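Local coordinates for IPT/TIG domain-containing protein (Bacteroides thetaiotaomicron, PDB 3TC9) that is of unknown function but, as an auxiliary nutrient-binding protein with an immunoglobulin-like domain and a six-bladed beta-propeller, probably takes part in nutrient capture, at residues Val50-Gln55 / Cys69-Lys74; Gln226-Ala231 / Leu240-Trp245; Gly281-Ile286 / Ile294-Tyr299; Thr374-Arg379 / Gly390-Glu395. All coordinates share one frame; numbering follows the deposited sequence.

Contact 1: residues Val50-Gln55 / Cys69-Lys74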
# COMPACT_ATOMS: atom_id res chain seq x y z
N VAL B 50 -28.32 20.47 -14.14
CA VAL B 50 -27.68 20.09 -12.88
C VAL B 50 -26.15 20.01 -13.12
O VAL B 50 -25.70 19.44 -14.10
CB VAL B 50 -28.28 18.79 -12.28
CG1 VAL B 50 -27.56 18.38 -10.99
CG2 VAL B 50 -29.78 18.96 -12.02
N THR B 51 -25.38 20.60 -12.23
CA THR B 51 -23.92 20.61 -12.21
C THR B 51 -23.47 19.96 -10.91
O THR B 51 -23.90 20.43 -9.85
CB THR B 51 -23.38 22.06 -12.32
OG1 THR B 51 -24.16 22.85 -13.23
CG2 THR B 51 -21.91 22.10 -12.70
N ILE B 52 -22.67 18.89 -10.96
CA ILE B 52 -22.13 18.19 -9.76
C ILE B 52 -20.59 18.26 -9.87
O ILE B 52 -20.03 17.82 -10.86
CB ILE B 52 -22.66 16.72 -9.59
CG1 ILE B 52 -24.21 16.65 -9.61
CG2 ILE B 52 -22.10 16.09 -8.28
CD1 ILE B 52 -24.81 15.21 -9.62
N GLY B 53 -19.95 18.85 -8.88
CA GLY B 53 -18.49 19.02 -8.88
C GLY B 53 -17.95 19.76 -10.09
O GLY B 53 -16.88 19.41 -10.59
N GLY B 54 -18.71 20.75 -10.60
CA GLY B 54 -18.34 21.55 -11.77
C GLY B 54 -18.61 20.89 -13.12
O GLY B 54 -18.34 21.49 -14.16
N GLN B 55 -19.19 19.69 -13.11
CA GLN B 55 -19.47 18.90 -14.30
C GLN B 55 -20.97 18.76 -14.54
O GLN B 55 -21.71 18.53 -13.59
CB GLN B 55 -18.86 17.48 -14.16
CG GLN B 55 -17.37 17.41 -13.87
CD GLN B 55 -16.50 17.97 -14.97
OE1 GLN B 55 -16.54 17.53 -16.12
NE2 GLN B 55 -15.63 18.88 -14.60
N CYS B 69 -31.09 12.47 -11.83
CA CYS B 69 -29.95 12.82 -12.67
C CYS B 69 -28.87 11.74 -12.48
O CYS B 69 -29.02 10.87 -11.62
CB CYS B 69 -29.44 14.23 -12.38
SG CYS B 69 -28.85 14.47 -10.70
N VAL B 70 -27.84 11.75 -13.33
CA VAL B 70 -26.78 10.72 -13.28
C VAL B 70 -25.47 11.41 -12.96
O VAL B 70 -25.12 12.39 -13.62
CB VAL B 70 -26.75 9.92 -14.62
CG1 VAL B 70 -25.70 8.81 -14.58
CG2 VAL B 70 -28.12 9.33 -14.93
N VAL B 71 -24.77 10.94 -11.90
CA VAL B 71 -23.50 11.54 -11.48
C VAL B 71 -22.46 11.36 -12.61
O VAL B 71 -22.22 10.24 -13.04
CB VAL B 71 -23.01 11.00 -10.11
CG1 VAL B 71 -21.57 11.45 -9.83
CG2 VAL B 71 -23.94 11.47 -9.00
N PRO B 72 -21.93 12.45 -13.18
CA PRO B 72 -20.97 12.28 -14.29
C PRO B 72 -19.54 11.97 -13.79
O PRO B 72 -19.26 12.07 -12.59
CB PRO B 72 -21.01 13.66 -14.98
CG PRO B 72 -21.19 14.61 -13.81
CD PRO B 72 -22.11 13.89 -12.84
N ALA B 73 -18.62 11.70 -14.75
CA ALA B 73 -17.20 11.54 -14.47
C ALA B 73 -16.62 12.89 -14.07
O ALA B 73 -17.07 13.91 -14.59
CB ALA B 73 -16.50 11.03 -15.72
N LYS B 74 -15.60 12.90 -13.16
CA LYS B 74 -14.84 14.06 -12.70
C LYS B 74 -15.65 14.98 -11.76
O LYS B 74 -15.25 16.13 -11.51
CB LYS B 74 -14.28 14.85 -13.90
CG LYS B 74 -13.38 14.03 -14.80
CD LYS B 74 -13.18 14.70 -16.15
CE LYS B 74 -12.01 14.12 -16.92
NZ LYS B 74 -12.30 12.78 -17.51
O HOH W 1 -14.73 18.36 -9.24
O HOH W 2 -17.90 15.10 -16.68
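I52 carries the apolar side of this contact, its CD1 methyl resting 3.9 Å from CG2 of V71, with the two side chains crossing at about a right angle. The same methyl approaches SG of C69, which V50 CG1 meets at 4.1 Å. A second apolar patch lies nearer the turn, where Q55 CB packs on CG of the P72 ring at 3.7 Å. Q55 CG lies 3.4 Å from K74 O; beyond it the chain bends (chi2 -63°) and carries CD across K74 CB.

No direct hydrogen bond joins the segments; the polar link is made by two waters. One donates to G53 O and K74 O, the other to Q55 OE1, 2.8 Å away, and to A73 O. With an alanine in place of Q55, the second water would probably lose one of its acceptors and a gap would open beside the A73 and K74 carbonyls.

I52 to Q55 form a type I' turn, closed by I52 N to Q55 O and Q55 N to I52 O, with glycines at both central positions. It links strands 48-52 and 55-62; strand 66-70 lies on the other side of 55-62, in the antiparallel part of the immunoglobulin-like IPT/TIG domain.

Contact 2: residues Gln226-Ala231 / Leu240-Trp245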
# COMPACT_ATOMS: atom_id res chain seq x y z
N GLN B 226 16.43 -24.11 -31.23
CA GLN B 226 15.14 -24.02 -31.93
C GLN B 226 13.95 -23.94 -30.95
O GLN B 226 14.03 -24.40 -29.80
CB GLN B 226 14.95 -25.20 -32.89
CG GLN B 226 14.97 -26.57 -32.20
CD GLN B 226 14.73 -27.72 -33.15
OE1 GLN B 226 14.10 -27.59 -34.22
NE2 GLN B 226 15.19 -28.88 -32.74
N ASN B 227 12.87 -23.33 -31.44
CA ASN B 227 11.53 -23.17 -30.89
C ASN B 227 11.51 -22.77 -29.40
O ASN B 227 10.82 -23.38 -28.56
CB ASN B 227 10.73 -24.47 -31.15
CG ASN B 227 10.71 -24.85 -32.63
OD1 ASN B 227 10.40 -24.05 -33.52
ND2 ASN B 227 11.10 -26.07 -32.92
N CYS B 228 12.22 -21.70 -29.09
CA CYS B 228 12.27 -21.13 -27.76
C CYS B 228 11.13 -20.12 -27.63
O CYS B 228 11.05 -19.18 -28.43
CB CYS B 228 13.63 -20.49 -27.51
SG CYS B 228 13.85 -19.85 -25.84
N ASN B 229 10.25 -20.30 -26.64
CA ASN B 229 9.07 -19.43 -26.46
C ASN B 229 9.27 -18.38 -25.37
O ASN B 229 8.33 -17.68 -25.01
CB ASN B 229 7.83 -20.28 -26.14
CG ASN B 229 7.75 -21.55 -26.94
OD1 ASN B 229 7.82 -22.64 -26.40
ND2 ASN B 229 7.70 -21.45 -28.26
N GLY B 230 10.49 -18.23 -24.89
CA GLY B 230 10.79 -17.22 -23.89
C GLY B 230 11.92 -17.60 -22.97
O GLY B 230 12.21 -18.78 -22.78
N ALA B 231 12.56 -16.57 -22.40
CA ALA B 231 13.65 -16.72 -21.45
C ALA B 231 13.40 -15.77 -20.27
O ALA B 231 12.64 -14.80 -20.41
CB ALA B 231 14.99 -16.46 -22.11
N LEU B 240 19.92 -17.60 -16.32
CA LEU B 240 18.87 -17.59 -17.34
C LEU B 240 18.19 -18.95 -17.52
O LEU B 240 18.86 -19.97 -17.66
CB LEU B 240 19.46 -17.14 -18.67
CG LEU B 240 18.47 -16.88 -19.81
CD1 LEU B 240 17.87 -15.51 -19.69
CD2 LEU B 240 19.14 -17.01 -21.14
N TYR B 241 16.85 -18.94 -17.54
CA TYR B 241 16.02 -20.12 -17.78
C TYR B 241 15.28 -19.91 -19.08
O TYR B 241 14.78 -18.82 -19.34
CB TYR B 241 15.05 -20.35 -16.61
CG TYR B 241 15.76 -20.71 -15.33
CD1 TYR B 241 16.12 -22.03 -15.05
CD2 TYR B 241 16.13 -19.73 -14.41
CE1 TYR B 241 16.81 -22.37 -13.89
CE2 TYR B 241 16.82 -20.06 -13.24
CZ TYR B 241 17.18 -21.38 -13.00
OH TYR B 241 17.89 -21.71 -11.88
N PHE B 242 15.25 -20.93 -19.93
CA PHE B 242 14.55 -20.82 -21.21
C PHE B 242 14.08 -22.21 -21.61
O PHE B 242 14.42 -23.17 -20.93
CB PHE B 242 15.42 -20.15 -22.29
CG PHE B 242 16.73 -20.85 -22.59
CD1 PHE B 242 17.88 -20.55 -21.86
CD2 PHE B 242 16.82 -21.77 -23.63
CE1 PHE B 242 19.09 -21.20 -22.14
CE2 PHE B 242 18.03 -22.41 -23.91
CZ PHE B 242 19.16 -22.11 -23.17
N ASN B 243 13.29 -22.31 -22.68
CA ASN B 243 12.78 -23.62 -23.07
C ASN B 243 13.06 -23.94 -24.54
O ASN B 243 13.72 -23.19 -25.26
CB ASN B 243 11.23 -23.68 -22.80
CG ASN B 243 10.35 -23.09 -23.89
OD1 ASN B 243 10.70 -22.10 -24.51
ND2 ASN B 243 9.24 -23.75 -24.24
N SER B 244 12.50 -25.09 -24.94
CA SER B 244 12.41 -25.65 -26.27
C SER B 244 11.03 -26.30 -26.34
O SER B 244 10.67 -27.07 -25.45
CB SER B 244 13.54 -26.63 -26.55
OG SER B 244 13.41 -27.15 -27.86
N TRP B 245 10.22 -25.89 -27.34
CA TRP B 245 8.84 -26.37 -27.52
C TRP B 245 8.77 -27.89 -27.84
O TRP B 245 7.85 -28.57 -27.38
CB TRP B 245 8.18 -25.52 -28.62
CG TRP B 245 6.94 -26.06 -29.25
CD1 TRP B 245 5.65 -25.73 -28.95
CD2 TRP B 245 6.87 -26.88 -30.43
NE1 TRP B 245 4.78 -26.36 -29.81
CE2 TRP B 245 5.50 -27.06 -30.74
CE3 TRP B 245 7.84 -27.48 -31.26
CZ2 TRP B 245 5.07 -27.85 -31.81
CZ3 TRP B 245 7.42 -28.24 -32.34
CH2 TRP B 245 6.05 -28.44 -32.60
O HOH W 3 15.30 -23.26 -27.67
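N229 N donates to N243 OD1 over 2.8 Å, in the plane of the acceptor carbonyl and nearly straight, at 166°. The amide of N243 returns the bond: ND2 donates a hydrogen bond to N229 OD1, also at 2.8 Å, so that one asparagine holds both the backbone and the side chain of the other. The arrangement stitches the loop 226-231 to strand 240-244 at the entry to a four-stranded antiparallel blade of the six-bladed propeller, in which 231-233 is an edge strand beside 240-244. The N243 carboxamide is set for this by a chi1 of 84°, with CG between the backbone N and the carbonyl carbon. N229 ND2 turns to D198, which helps fix the rotation of its amide.

Further along the blade the contact becomes apolar. A231 CB sits against F242 CB at 3.7 Å and also meets L240 CD1, while C228 SG packs on F242 CB and lies obliquely to the phenyl ring. At the opposite end W245 N donates to N227 O over 2.9 Å, and the two side chains meet CB to CB. A water donates to both N243 O and Q226 O, the latter 2.7 Å away.

Contact 3: residues Gly281-Ile286 / Ile294-Tyr299. With EDO (1,2-ethanediol), chain T.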
# COMPACT_ATOMS: atom_id res chain seq x y z
N GLY B 281 12.02 -14.44 -5.88
CA GLY B 281 12.81 -15.45 -6.57
C GLY B 281 12.64 -16.83 -5.95
O GLY B 281 13.39 -17.75 -6.29
N ASN B 282 11.64 -16.99 -5.05
CA ASN B 282 11.38 -18.27 -4.35
C ASN B 282 10.72 -19.32 -5.24
O ASN B 282 10.77 -20.50 -4.92
CB ASN B 282 10.51 -18.05 -3.10
CG ASN B 282 11.28 -17.42 -1.95
OD1 ASN B 282 12.50 -17.51 -1.86
ND2 ASN B 282 10.58 -16.78 -1.03
N TYR B 283 10.07 -18.87 -6.34
CA TYR B 283 9.40 -19.75 -7.29
C TYR B 283 9.14 -19.03 -8.58
O TYR B 283 9.26 -17.82 -8.64
CB TYR B 283 8.07 -20.30 -6.71
CG TYR B 283 6.94 -19.30 -6.61
CD1 TYR B 283 6.03 -19.13 -7.65
CD2 TYR B 283 6.73 -18.57 -5.43
CE1 TYR B 283 4.97 -18.23 -7.55
CE2 TYR B 283 5.64 -17.72 -5.30
CZ TYR B 283 4.77 -17.54 -6.37
OH TYR B 283 3.73 -16.67 -6.26
N ALA B 284 8.74 -19.78 -9.60
CA ALA B 284 8.34 -19.24 -10.87
C ALA B 284 7.05 -19.89 -11.31
O ALA B 284 6.78 -21.04 -10.96
CB ALA B 284 9.42 -19.44 -11.92
N TYR B 285 6.23 -19.13 -12.06
CA TYR B 285 5.05 -19.66 -12.72
C TYR B 285 5.51 -20.07 -14.11
O TYR B 285 6.32 -19.37 -14.73
CB TYR B 285 3.87 -18.68 -12.76
CG TYR B 285 3.09 -18.57 -11.47
CD1 TYR B 285 2.79 -19.71 -10.72
CD2 TYR B 285 2.62 -17.34 -11.02
CE1 TYR B 285 2.05 -19.62 -9.54
CE2 TYR B 285 1.91 -17.24 -9.82
CZ TYR B 285 1.61 -18.38 -9.09
OH TYR B 285 0.86 -18.28 -7.94
N ILE B 286 5.07 -21.25 -14.55
CA ILE B 286 5.34 -21.77 -15.88
C ILE B 286 3.97 -21.72 -16.58
O ILE B 286 3.05 -22.44 -16.20
CB ILE B 286 6.01 -23.17 -15.81
CG1 ILE B 286 7.41 -23.06 -15.13
CG2 ILE B 286 6.10 -23.80 -17.21
CD1 ILE B 286 8.19 -24.34 -14.96
N ILE B 294 -1.30 -23.40 -15.82
CA ILE B 294 -0.11 -22.83 -15.19
C ILE B 294 0.44 -23.80 -14.13
O ILE B 294 -0.31 -24.45 -13.40
CB ILE B 294 -0.44 -21.41 -14.60
CG1 ILE B 294 -1.00 -20.45 -15.69
CG2 ILE B 294 0.77 -20.79 -13.86
CD1 ILE B 294 -1.65 -19.15 -15.17
N LEU B 295 1.76 -23.87 -14.06
CA LEU B 295 2.46 -24.68 -13.06
C LEU B 295 3.31 -23.78 -12.18
O LEU B 295 3.66 -22.67 -12.60
CB LEU B 295 3.34 -25.75 -13.72
CG LEU B 295 2.67 -26.68 -14.72
CD1 LEU B 295 3.01 -26.27 -16.10
CD2 LEU B 295 3.12 -28.12 -14.50
N ARG B 296 3.67 -24.25 -11.00
CA ARG B 296 4.59 -23.54 -10.13
C ARG B 296 5.84 -24.38 -9.98
O ARG B 296 5.75 -25.60 -9.78
CB ARG B 296 3.98 -23.26 -8.76
CG ARG B 296 4.94 -22.63 -7.78
CD ARG B 296 4.21 -22.19 -6.55
NE ARG B 296 5.13 -22.05 -5.44
CZ ARG B 296 4.90 -21.32 -4.37
NH1 ARG B 296 3.77 -20.63 -4.26
NH2 ARG B 296 5.79 -21.26 -3.39
N SER B 297 7.01 -23.75 -10.11
CA SER B 297 8.30 -24.42 -9.94
C SER B 297 9.05 -23.73 -8.81
O SER B 297 9.43 -22.56 -8.94
CB SER B 297 9.10 -24.40 -11.24
OG SER B 297 10.41 -24.87 -11.02
N ASP B 298 9.21 -24.42 -7.69
CA ASP B 298 9.91 -23.86 -6.53
C ASP B 298 11.40 -23.77 -6.81
O ASP B 298 11.97 -24.64 -7.47
CB ASP B 298 9.63 -24.69 -5.26
CG ASP B 298 8.24 -24.52 -4.68
OD1 ASP B 298 7.62 -23.43 -4.91
OD2 ASP B 298 7.76 -25.45 -3.98
N TYR B 299 12.02 -22.69 -6.32
CA TYR B 299 13.45 -22.49 -6.49
C TYR B 299 14.23 -23.13 -5.34
O TYR B 299 13.91 -22.89 -4.17
CB TYR B 299 13.75 -20.99 -6.56
CG TYR B 299 15.16 -20.69 -7.00
CD1 TYR B 299 15.53 -20.84 -8.33
CD2 TYR B 299 16.10 -20.19 -6.10
CE1 TYR B 299 16.81 -20.50 -8.76
CE2 TYR B 299 17.39 -19.88 -6.52
CZ TYR B 299 17.74 -20.03 -7.85
OH TYR B 299 18.99 -19.68 -8.27
C1 EDO T . 6.54 -16.54 -1.70
O1 EDO T . 7.62 -15.61 -1.52
C2 EDO T . 7.03 -17.97 -1.42
O2 EDO T . 5.89 -18.84 -1.32
O HOH W 4 12.36 -21.38 -2.35
O HOH W 5 1.39 -19.90 -5.48
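A284 and S297 form a hydrogen-bonded antiparallel pair, S297 N to A284 O at 2.8 Å and A284 N to S297 O, and the pattern recurs at I286 and L295, the short strand axes running 157° apart. These are the two middle strands, 283-288 and 293-300, of a four-stranded propeller blade, joined as a beta hairpin. On the face bearing Y283, Y285, R296 and D298, the guanidinium of R296 lies flat on the Y283 ring, centres 3.7 Å apart and planes 10° from parallel, a cation-pi stack in which CZ is displaced from the ring centre. The arginine reaches it as an extended chain, CG anti to the backbone N (chi1 175°), and its CD adds a CH-pi contact over the same face.

A salt bridge from D298 holds the guanidinium at its edge: R296 NE, at 2.9 Å, and NH2 both donate to D298 OD1, close to the guanidinium plane, which probably limits its rotation off the ring. The tyrosine is fixed in turn by D350, bonded to its OH. On the other face, that of A284, I286, L295 and S297, I286 CD1 meets S297 CB at 3.8 Å and I286 CG2 approaches L295 CD1. A molecule of 1,2-ethanediol, probably from the crystallisation liquor, bridges N282 ND2 and R296 NH2. On another corner of the guanidinium, R296 NH1 donates to a water 2.8 Å away that also bonds Y285 OH.

Contact 4: residues Thr374-Arg379 / Gly390-Glu395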
# COMPACT_ATOMS: atom_id res chain seq x y z
N THR B 374 -9.73 -15.41 -10.95
CA THR B 374 -10.87 -14.50 -11.18
C THR B 374 -10.58 -13.67 -12.44
O THR B 374 -9.49 -13.78 -13.00
CB THR B 374 -11.16 -13.62 -9.96
OG1 THR B 374 -9.98 -12.90 -9.66
CG2 THR B 374 -11.63 -14.42 -8.72
N THR B 375 -11.56 -12.85 -12.90
CA THR B 375 -11.37 -12.00 -14.07
C THR B 375 -11.33 -10.57 -13.60
O THR B 375 -12.21 -10.12 -12.86
CB THR B 375 -12.45 -12.28 -15.10
OG1 THR B 375 -12.31 -13.64 -15.48
CG2 THR B 375 -12.38 -11.34 -16.35
N PHE B 376 -10.29 -9.86 -14.00
CA PHE B 376 -10.13 -8.48 -13.60
C PHE B 376 -10.80 -7.51 -14.55
O PHE B 376 -11.50 -6.60 -14.10
CB PHE B 376 -8.62 -8.17 -13.49
CG PHE B 376 -8.24 -6.76 -13.05
CD1 PHE B 376 -8.70 -6.25 -11.84
CD2 PHE B 376 -7.36 -6.00 -13.81
CE1 PHE B 376 -8.29 -4.98 -11.41
CE2 PHE B 376 -6.95 -4.74 -13.37
CZ PHE B 376 -7.39 -4.25 -12.16
N ALA B 377 -10.57 -7.68 -15.87
CA ALA B 377 -11.04 -6.71 -16.85
C ALA B 377 -11.26 -7.34 -18.18
O ALA B 377 -10.55 -8.26 -18.55
CB ALA B 377 -10.04 -5.57 -17.00
N GLY B 378 -12.23 -6.80 -18.91
CA GLY B 378 -12.56 -7.28 -20.24
C GLY B 378 -13.89 -7.98 -20.25
O GLY B 378 -14.51 -8.16 -19.19
N ARG B 379 -14.33 -8.38 -21.46
CA ARG B 379 -15.58 -9.08 -21.72
C ARG B 379 -16.81 -8.22 -21.33
O ARG B 379 -17.88 -8.76 -21.08
CB ARG B 379 -15.62 -10.48 -21.04
CG ARG B 379 -14.41 -11.34 -21.38
CD ARG B 379 -14.39 -12.63 -20.60
NE ARG B 379 -15.46 -13.55 -21.02
CZ ARG B 379 -15.34 -14.45 -21.99
NH1 ARG B 379 -14.22 -14.54 -22.68
NH2 ARG B 379 -16.35 -15.26 -22.27
N GLY B 390 -13.65 2.09 -20.42
CA GLY B 390 -14.63 2.21 -19.33
C GLY B 390 -14.55 1.21 -18.22
O GLY B 390 -13.46 0.72 -17.88
N ASP B 391 -15.73 0.92 -17.60
CA ASP B 391 -15.87 -0.02 -16.50
C ASP B 391 -15.20 -1.37 -16.87
O ASP B 391 -15.53 -1.97 -17.90
CB ASP B 391 -17.35 -0.23 -16.12
CG ASP B 391 -17.53 -1.06 -14.85
OD1 ASP B 391 -17.49 -2.32 -14.95
OD2 ASP B 391 -17.63 -0.47 -13.75
N LEU B 392 -14.26 -1.82 -16.01
CA LEU B 392 -13.45 -3.05 -16.16
C LEU B 392 -14.25 -4.28 -16.57
O LEU B 392 -13.83 -4.97 -17.49
CB LEU B 392 -12.72 -3.35 -14.85
CG LEU B 392 -11.29 -2.80 -14.72
CD1 LEU B 392 -11.25 -1.31 -14.93
CD2 LEU B 392 -10.72 -3.13 -13.34
N ARG B 393 -15.42 -4.52 -15.95
CA ARG B 393 -16.22 -5.69 -16.25
C ARG B 393 -17.49 -5.42 -17.04
O ARG B 393 -17.92 -6.29 -17.77
CB ARG B 393 -16.58 -6.43 -14.96
CG ARG B 393 -15.37 -6.99 -14.21
CD ARG B 393 -14.55 -8.03 -14.96
NE ARG B 393 -15.36 -9.15 -15.46
CZ ARG B 393 -15.67 -10.24 -14.75
NH1 ARG B 393 -15.23 -10.38 -13.51
NH2 ARG B 393 -16.42 -11.19 -15.29
N GLN B 394 -18.11 -4.24 -16.89
CA GLN B 394 -19.37 -3.88 -17.56
C GLN B 394 -19.22 -3.33 -18.98
O GLN B 394 -20.08 -3.61 -19.81
CB GLN B 394 -20.17 -2.88 -16.71
CG GLN B 394 -20.69 -3.45 -15.37
CD GLN B 394 -21.39 -4.79 -15.58
OE1 GLN B 394 -22.47 -4.88 -16.20
NE2 GLN B 394 -20.75 -5.85 -15.12
N GLU B 395 -18.14 -2.60 -19.26
CA GLU B 395 -17.96 -1.93 -20.56
C GLU B 395 -16.72 -2.35 -21.33
O GLU B 395 -16.80 -2.56 -22.55
CB GLU B 395 -17.87 -0.39 -20.35
CG GLU B 395 -19.10 0.24 -19.71
CD GLU B 395 -19.06 1.75 -19.53
OE1 GLU B 395 -18.07 2.27 -18.96
OE2 GLU B 395 -20.08 2.41 -19.87
O HOH W 6 -14.56 -13.05 -11.65
O HOH W 7 -16.85 -8.78 -17.93
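The guanidinium of R393 lies with one face over the side chain of T375, whose CG2 methyl sits above its centre, 3.8 Å from CZ. Bends at chi2 (-62°) and chi3 fold the arginine back to this place, its CD passing F376 O at 3.5 Å. T375 itself is fixed by its hydroxyl, which bonds D323 and W321. At the edge of the guanidinium, in its plane, NE donates to a water 2.9 Å away; that water donates to both G378 O and R393 O, so a single molecule ties the two backbones to the arginine. A leucine in place of R393 would probably leave this water without its NE donor and uncover the T375 methyl.

F376 and A377 both face I364 in a classic beta bulge, where the chain turns a corner at A377. The contact joins this blade to the next, whose sheet holds 390-391 and 107-113 beside 422-428 and so closes the ring with both ends of the propeller chain. G378 N donates to L392 O at 2.8 Å, nearly in line with the carbonyl. L392 CD2 stands over one face of the F376 ring, 3.8 Å from its centroid, and A377 CB packs on L392 CG. Within 390-395, D391 OD1 accepts from R393 N, an Asx turn, and from Q394 N at 2.8 Å.

Contact 1 stands apart in the immunoglobulin-like domain, its centre about 53 Å from that of contact 2, and is partly buried, with waters as its only polar link. The other three belong to the propeller. Contacts 2 and 3 are buried and occupy separate blades, yet touch: Y241 OH lies 3.5 Å from Y299 CE1, and both tyrosine hydroxyls bond E239. Contact 3 pairs two strands within a blade through regular backbone bonds, whereas contact 2 fastens a loop to a strand through paired asparagines. Contact 4, partly buried, joins two blades rather than strands of one; its arginine lies over an aliphatic group, that of contact 3 over a tyrosine.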